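Local atomic coordinates of putative dehydratase (Mesorhizobium loti, PDB entry 2POZ), a protein that is of unknown function but belongs to the mandelate racemase/muconate lactonizing enzyme family and is probably a lyase, perhaps a dehydratase. Residues A49-I52 with K53-S56; W72-M75 with Y76-F80; L287-T290 with K291-C294; T316-L319 with Q320-N324. All coordinates share one frame; numbering follows the deposited sequence.

Contact 1 (A49-I52 with K53-S56); sequences AGMI and KDLS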
# COMPACT_ATOMS: atom_id res chain seq x y z
N ALA A 49 9.60 -14.26 38.98
CA ALA A 49 10.62 -14.78 39.90
C ALA A 49 11.21 -16.08 39.33
O ALA A 49 12.42 -16.29 39.35
CB ALA A 49 10.02 -15.04 41.28
N GLY A 50 10.33 -16.95 38.83
CA GLY A 50 10.77 -18.21 38.25
C GLY A 50 11.66 -18.01 37.03
O GLY A 50 12.64 -18.75 36.83
N MSE A 51 11.34 -17.02 36.21
CA MSE A 51 12.11 -16.75 35.01
C MSE A 51 13.52 -16.28 35.34
O MSE A 51 14.48 -16.73 34.74
CB MSE A 51 11.43 -15.69 34.14
CG MSE A 51 12.18 -15.41 32.83
SE MSE A 51 12.33 -16.98 31.68
CE MSE A 51 13.91 -17.81 32.38
N ILE A 52 13.64 -15.37 36.31
CA ILE A 52 14.96 -14.90 36.68
C ILE A 52 15.79 -16.09 37.17
O ILE A 52 16.97 -16.20 36.85
CB ILE A 52 14.88 -13.82 37.77
CG1 ILE A 52 14.11 -12.61 37.21
CG2 ILE A 52 16.30 -13.41 38.21
CD1 ILE A 52 13.90 -11.51 38.23
N LYS A 53 15.16 -16.97 37.94
CA LYS A 53 15.84 -18.17 38.45
C LYS A 53 16.37 -19.04 37.31
O LYS A 53 17.54 -19.42 37.30
CB LYS A 53 14.88 -18.99 39.32
CG LYS A 53 15.49 -20.24 39.93
CD LYS A 53 14.46 -20.98 40.77
CE LYS A 53 15.07 -22.17 41.51
NZ LYS A 53 15.56 -23.22 40.57
N ASP A 54 15.50 -19.35 36.34
CA ASP A 54 15.89 -20.19 35.21
C ASP A 54 16.99 -19.54 34.38
O ASP A 54 17.95 -20.19 33.98
CB ASP A 54 14.69 -20.50 34.31
CG ASP A 54 13.64 -21.36 35.00
OD1 ASP A 54 13.97 -22.06 35.97
OD2 ASP A 54 12.47 -21.35 34.55
N LEU A 55 16.84 -18.24 34.12
CA LEU A 55 17.84 -17.50 33.35
C LEU A 55 19.18 -17.48 34.08
O LEU A 55 20.23 -17.72 33.48
CB LEU A 55 17.37 -16.05 33.11
CG LEU A 55 16.29 -15.81 32.05
CD1 LEU A 55 15.82 -14.35 32.13
CD2 LEU A 55 16.84 -16.13 30.64
N SER A 56 19.14 -17.20 35.37
CA SER A 56 20.37 -17.13 36.16
C SER A 56 21.12 -18.45 36.20
O SER A 56 22.34 -18.47 36.00
CB SER A 56 20.06 -16.67 37.59
OG SER A 56 19.53 -15.36 37.60

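Contact 2 (W72-M75 with Y76-F80); sequences WSTM and YDHSF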
# COMPACT_ATOMS: atom_id res chain seq x y z
N TRP A 72 23.23 -10.32 27.20
CA TRP A 72 21.87 -10.06 26.74
C TRP A 72 21.63 -10.92 25.50
O TRP A 72 20.65 -11.65 25.40
CB TRP A 72 21.70 -8.58 26.38
CG TRP A 72 20.28 -8.13 26.38
CD1 TRP A 72 19.59 -7.58 27.42
CD2 TRP A 72 19.36 -8.20 25.28
NE1 TRP A 72 18.30 -7.29 27.04
CE2 TRP A 72 18.13 -7.66 25.73
CE3 TRP A 72 19.45 -8.66 23.96
CZ2 TRP A 72 17.01 -7.58 24.91
CZ3 TRP A 72 18.33 -8.58 23.14
CH2 TRP A 72 17.12 -8.04 23.62
N SER A 73 22.57 -10.84 24.56
CA SER A 73 22.47 -11.61 23.33
C SER A 73 22.36 -13.11 23.58
O SER A 73 21.61 -13.81 22.90
CB SER A 73 23.69 -11.31 22.43
OG SER A 73 23.68 -12.15 21.29
N THR A 74 23.11 -13.61 24.57
CA THR A 74 23.08 -15.04 24.89
C THR A 74 21.70 -15.47 25.41
O THR A 74 21.17 -16.52 25.01
CB THR A 74 24.14 -15.38 25.95
OG1 THR A 74 25.44 -15.03 25.46
CG2 THR A 74 24.11 -16.87 26.27
N MSE A 75 21.12 -14.68 26.30
CA MSE A 75 19.80 -15.00 26.85
C MSE A 75 18.76 -14.90 25.74
O MSE A 75 17.83 -15.70 25.68
CB MSE A 75 19.45 -14.05 28.00
CG MSE A 75 20.37 -14.23 29.20
SE MSE A 75 19.82 -13.25 30.78
CE MSE A 75 20.50 -11.51 30.30
N TYR A 76 18.92 -13.92 24.86
CA TYR A 76 17.98 -13.77 23.77
C TYR A 76 18.06 -14.98 22.85
O TYR A 76 17.05 -15.60 22.52
CB TYR A 76 18.29 -12.52 22.94
CG TYR A 76 17.26 -12.28 21.87
CD1 TYR A 76 16.09 -11.56 22.15
CD2 TYR A 76 17.39 -12.85 20.60
CE1 TYR A 76 15.08 -11.42 21.21
CE2 TYR A 76 16.37 -12.72 19.64
CZ TYR A 76 15.22 -12.01 19.95
OH TYR A 76 14.20 -11.89 19.03
N ASP A 77 19.28 -15.30 22.44
CA ASP A 77 19.52 -16.41 21.51
C ASP A 77 19.26 -17.83 21.98
O ASP A 77 18.85 -18.67 21.18
CB ASP A 77 20.97 -16.36 21.01
CG ASP A 77 21.25 -15.16 20.13
OD1 ASP A 77 20.28 -14.45 19.79
OD2 ASP A 77 22.43 -14.94 19.77
N HIS A 78 19.49 -18.10 23.26
CA HIS A 78 19.37 -19.46 23.75
C HIS A 78 18.27 -19.81 24.73
O HIS A 78 18.19 -20.95 25.18
CB HIS A 78 20.73 -19.86 24.30
CG HIS A 78 21.82 -19.73 23.29
ND1 HIS A 78 21.91 -20.54 22.18
CD2 HIS A 78 22.81 -18.81 23.16
CE1 HIS A 78 22.90 -20.13 21.41
NE2 HIS A 78 23.46 -19.08 21.98
N SER A 79 17.42 -18.85 25.07
CA SER A 79 16.32 -19.11 26.00
C SER A 79 15.17 -19.75 25.24
O SER A 79 14.32 -20.44 25.82
CB SER A 79 15.83 -17.81 26.62
OG SER A 79 15.42 -16.91 25.59
N PHE A 80 15.17 -19.50 23.93
CA PHE A 80 14.17 -19.95 22.97
C PHE A 80 12.90 -19.09 23.01
O PHE A 80 12.42 -18.62 21.97
CB PHE A 80 13.76 -21.42 23.16
CG PHE A 80 12.96 -21.98 22.00
CD1 PHE A 80 13.60 -22.43 20.84
CD2 PHE A 80 11.56 -21.97 22.02
CE1 PHE A 80 12.87 -22.86 19.72
CE2 PHE A 80 10.81 -22.40 20.91
CZ PHE A 80 11.47 -22.84 19.76
O HOH W 1 24.24 -15.46 21.66
O HOH W 2 21.50 -11.89 19.57

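Contact 3 (L287-T290 with K291-C294); sequences LMET and KKIC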
# COMPACT_ATOMS: atom_id res chain seq x y z
N LEU A 287 17.92 -1.35 30.62
CA LEU A 287 18.29 0.05 30.46
C LEU A 287 18.85 0.40 29.08
O LEU A 287 18.42 1.36 28.47
CB LEU A 287 19.32 0.44 31.52
CG LEU A 287 18.81 0.75 32.92
CD1 LEU A 287 20.00 1.01 33.84
CD2 LEU A 287 17.90 1.98 32.87
N MSE A 288 19.81 -0.37 28.60
CA MSE A 288 20.38 -0.08 27.29
C MSE A 288 19.36 -0.37 26.19
O MSE A 288 19.23 0.40 25.25
CB MSE A 288 21.66 -0.90 27.07
CG MSE A 288 22.29 -0.72 25.68
SE MSE A 288 22.65 1.12 25.20
CE MSE A 288 24.47 1.26 25.90
N GLU A 289 18.63 -1.48 26.31
CA GLU A 289 17.62 -1.80 25.31
C GLU A 289 16.59 -0.66 25.23
O GLU A 289 16.18 -0.25 24.15
CB GLU A 289 16.92 -3.12 25.67
CG GLU A 289 15.85 -3.59 24.68
CD GLU A 289 16.41 -3.91 23.29
OE1 GLU A 289 17.63 -4.19 23.17
OE2 GLU A 289 15.63 -3.89 22.32
N THR A 290 16.21 -0.11 26.38
CA THR A 290 15.25 0.98 26.38
C THR A 290 15.88 2.25 25.81
O THR A 290 15.21 3.02 25.12
CB THR A 290 14.69 1.24 27.79
OG1 THR A 290 14.02 0.05 28.24
CG2 THR A 290 13.67 2.38 27.76
N LYS A 291 17.16 2.46 26.08
CA LYS A 291 17.84 3.63 25.52
C LYS A 291 17.81 3.49 23.99
O LYS A 291 17.57 4.47 23.27
CB LYS A 291 19.29 3.71 26.01
CG LYS A 291 20.10 4.83 25.34
CD LYS A 291 21.52 4.92 25.90
CE LYS A 291 22.34 5.94 25.11
NZ LYS A 291 21.68 7.29 25.03
N LYS A 292 18.03 2.27 23.49
CA LYS A 292 18.00 2.00 22.05
C LYS A 292 16.60 2.25 21.50
O LYS A 292 16.43 2.84 20.42
CB LYS A 292 18.41 0.56 21.76
CG LYS A 292 19.88 0.27 22.07
CD LYS A 292 20.19 -1.21 22.00
CE LYS A 292 21.69 -1.45 22.14
NZ LYS A 292 21.98 -2.90 22.18
N ILE A 293 15.59 1.79 22.23
CA ILE A 293 14.21 1.99 21.82
C ILE A 293 13.91 3.50 21.73
O ILE A 293 13.30 3.95 20.78
CB ILE A 293 13.23 1.33 22.83
CG1 ILE A 293 13.33 -0.19 22.70
CG2 ILE A 293 11.79 1.81 22.59
CD1 ILE A 293 12.54 -0.95 23.74
N CYS A 294 14.37 4.27 22.72
CA CYS A 294 14.14 5.71 22.72
C CYS A 294 14.87 6.38 21.54
O CYS A 294 14.35 7.32 20.94
CB CYS A 294 14.62 6.33 24.04
SG CYS A 294 13.69 5.78 25.50
O HOH W 3 20.17 -4.14 24.45

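Contact 4 (T316-L319 with Q320-N324); sequences TATL and QLEAN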
# COMPACT_ATOMS: atom_id res chain seq x y z
N THR A 316 14.42 4.41 40.68
CA THR A 316 15.73 5.03 40.65
C THR A 316 16.48 4.64 39.37
O THR A 316 17.14 5.47 38.76
CB THR A 316 16.56 4.62 41.88
OG1 THR A 316 15.87 5.05 43.06
CG2 THR A 316 17.94 5.26 41.85
N ALA A 317 16.36 3.38 38.98
CA ALA A 317 17.01 2.90 37.76
C ALA A 317 16.46 3.65 36.55
O ALA A 317 17.19 3.99 35.62
CB ALA A 317 16.76 1.41 37.60
N THR A 318 15.15 3.91 36.57
CA THR A 318 14.51 4.63 35.47
C THR A 318 15.08 6.04 35.35
O THR A 318 15.18 6.58 34.25
CB THR A 318 12.98 4.69 35.68
OG1 THR A 318 12.45 3.36 35.60
CG2 THR A 318 12.32 5.56 34.61
N LEU A 319 15.47 6.64 36.48
CA LEU A 319 16.04 7.99 36.45
C LEU A 319 17.37 7.98 35.68
O LEU A 319 17.74 8.98 35.07
CB LEU A 319 16.27 8.53 37.87
CG LEU A 319 15.03 8.75 38.73
CD1 LEU A 319 15.46 9.36 40.07
CD2 LEU A 319 14.05 9.66 38.02
N GLN A 320 18.07 6.85 35.72
CA GLN A 320 19.34 6.74 34.99
C GLN A 320 19.08 7.01 33.50
O GLN A 320 19.86 7.68 32.83
CB GLN A 320 19.94 5.35 35.15
CG GLN A 320 20.51 5.05 36.53
CD GLN A 320 21.63 5.99 36.91
OE1 GLN A 320 22.52 6.27 36.11
NE2 GLN A 320 21.62 6.47 38.15
N LEU A 321 17.97 6.48 33.00
CA LEU A 321 17.61 6.64 31.60
C LEU A 321 17.11 8.05 31.31
O LEU A 321 17.57 8.69 30.36
CB LEU A 321 16.51 5.63 31.24
CG LEU A 321 15.93 5.65 29.82
CD1 LEU A 321 16.74 4.75 28.91
CD2 LEU A 321 14.48 5.17 29.86
N GLU A 322 16.19 8.54 32.13
CA GLU A 322 15.61 9.86 31.93
C GLU A 322 16.62 10.99 32.07
O GLU A 322 16.36 12.12 31.63
CB GLU A 322 14.44 10.06 32.90
CG GLU A 322 13.44 8.91 32.82
CD GLU A 322 12.27 9.08 33.77
OE1 GLU A 322 12.49 9.52 34.93
OE2 GLU A 322 11.13 8.76 33.37
N ALA A 323 17.75 10.71 32.67
CA ALA A 323 18.78 11.73 32.82
C ALA A 323 19.56 11.85 31.51
O ALA A 323 20.12 12.90 31.21
CB ALA A 323 19.75 11.34 33.94
N ASN A 324 19.52 10.78 30.72
CA ASN A 324 20.29 10.70 29.48
C ASN A 324 19.60 10.85 28.11
O ASN A 324 20.19 11.41 27.19
CB ASN A 324 21.09 9.39 29.53
CG ASN A 324 21.89 9.12 28.27
OD1 ASN A 324 21.41 8.48 27.34
ND2 ASN A 324 23.12 9.61 28.24

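Contact 1 (A49-I52 with K53-S56)
Met51, modelled as selenomethionine, lies slantwise across Leu55 one turn further along the helix. Its CG comes within 3.9 Å of Leu55 CD1, and its SE lies 4.1 Å from Leu55 CG. CG stands anti to the backbone N (chi1 -178°), and bends at chi2 and chi3 then swing the chain forward over its neighbour. The terminal CE is modelled too near Leu55 to be trusted in detail. The carboxylate of Asp54, next to Leu55 in the chain, leads to another molecule: OD1 hydrogen-bonds Thr46 OG1 of the second subunit.

On another side of the helix, Ile52 and Ser56 meet through backbone and hydroxyl. Ile52 O is gripped twice, by Ser56 N and by Ser56 OG, both at 2.8 Å from it. The two donors reach the oxygen from opposite faces of its carbonyl plane, OG standing 38° out of it. With OG beside its own backbone N (chi1 -63°), the hydroxyl is turned back along the helix onto this carbonyl and is a donor to it, while Ile52 CG2 lies 3.8 Å from OG.

Ile52 and Leu55 also pack on helix 87-108, and Ile52 on strands 5-12 and 21-27. Such i to i+4 pairing belongs to a regular alpha-helix, here one layered between sheet and helix in the N-terminal alpha+beta capping domain of the enolase superfamily.

Contact 2 (W72-M75 with Y76-F80)
Trp72 and Tyr76 project side by side from successive turns, and their rings are nearly parallel, with planes at 9°. They are slid well past one another: the centroids of the indole six-membered ring and the phenol ring are 5.7 Å apart and the rings hardly overlap. The closest approach is Trp72 CZ3 to Tyr76 CD1, 3.9 Å. Both side chains leave with CG anti to the backbone N (chi1 -159° and -175°), which explains their common direction. Their polar ends are held farther off, Trp72 NE1 by Gly285 O and Tyr76 OH by Asp235 of the second subunit. With Met75, which packs on Leu55 and Phe59, this is the tight part.

The Ser73–Asp77 side is looser and wet. Two waters fill in between the hydroxyl and the carboxylate. One lies 2.8 Å from Ser73 OG and donates to Asp77 OD1, also at 2.8 Å; the other donates to Asp77 OD2 at 2.7 Å and is only weakly linked to Ser73 OG. Asp77 OD2 also accepts from Arg174 N of the second subunit. An alanine in place of Asp77 would probably leave both waters and that Arg174 amide without the carboxylate they donate to.

Where the helix runs out, Ser79 OG donates to Met75 O at 2.7 Å, while Ser79 N gives the same oxygen a weak bond at 3.2 Å. Phe80 then turns to positive phi, the familiar departure at a helix C-terminus, here at a subunit interface of the capping domain.

Contact 3 (L287-T290 with K291-C294)
The carboxylate of Glu289 is the one flat side-chain group in this turn, and the side chains of Glu289 and Lys292 cross at about a right angle. Lys292 CD sits out of the carboxylate plane, beyond the OE1 corner, 4.1 Å from OE1. At that same oxygen a water donates a 2.8 Å bond and in turn accepts from Lys292 NZ at 3.2 Å. The opposite charges therefore meet through water, with Glu289 OE1 and Lys292 NZ 4.6 Å apart. Glu289 OE2 pairs with Arg262 in a salt bridge, and Lys292 NZ with Glu69; a leucine in place of Lys292 would probably take this positive partner from Glu69 and leave the water held from the Glu289 side without its ammonium donor.

The helix is the crossover of a parallel beta-alpha-beta unit, between strands 276-277 and 303-304 of the enolase-type TIM barrel.

Selenomethionine Met288 packs on the methylenes of both lysines. Its CG lies 3.7 Å from Lys292 CE, and its SE 4.0 Å from Lys291 CD. Lys292 reaches it because CG starts beside the backbone N (chi1 -68°) and the chain then stays extended, running back along the helix. Lys291 leaves in another direction, its NZ bound to Asn324 OD1 and salt-bridged to Glu69 of the third subunit. One turn on, Cys294 SG rests 4.1 Å from Thr290 CG2, while Thr290 OG1 bonds Gly286 O.

Contact 4 (T316-L319 with Q320-N324)
This is a local contact within one buried helix, 312-324, between side chains three and four residues apart: Thr318 and Leu319 come up against Glu322, where the helix lies against helix 112-115, helix 287-298 and strand 123-128. The methyl CG2 of Thr318 lies 3.6 Å from both Glu322 CD and Glu322 OE2, so an apolar methyl lies against the carboxylate. Leu319 comes to the other carboxylate oxygen, with CD2 3.5 Å from Glu322 OE1. Glu322 gets there with CG beside its backbone N (chi1 -52°) and the chain extended onward. OE1 is satisfied by His331 ND1, so the buried acid has a polar partner as well as this hydrocarbon setting.

The helix belongs to the barrel domain and follows strand 303-304 in the chain, part of the beta/alpha succession of the enolase-type barrel.

Its backbone is not evenly alpha-helical here. Gln320 N bonds Ala317 O three residues back at 3.0 Å, from 64° out of the carbonyl plane, whereas its bond to Thr316 O is long and weak at 3.5 Å. The i to i+4 pattern returns with Glu322 N to Thr318 O at 3.1 Å and Ala323 N to Leu319 O at 3.0 Å, though Leu321 N also bonds Thr318 O weakly. The Gln320 chain, bent at chi2, starts past Ala317 O, with CB 3.1 Å away, and OE1 accepts from Tyr113 N.

In the fold
Contacts 1 and 2 lie on consecutive helices of the capping domain and meet where Leu55 CD2 comes 4.1 Å from Met75 SE; both also reach the second subunit. Contact 1 is buried and largely apolar, whereas contact 2 is partly buried and carries waters. Contacts 3 and 4 sit deeper, in the barrel domain, their centres about 11 Å apart; Thr290 CG2 packs on Leu321 CD2 at 3.6 Å. Both bury charged side chains, which find polar partners on other elements. Between the domains, Trp72 CZ2 of contact 2 rests 3.9 Å from Glu289 OE1 of contact 3, while contacts 1 and 4 stay about 13 Å apart at their nearest atoms.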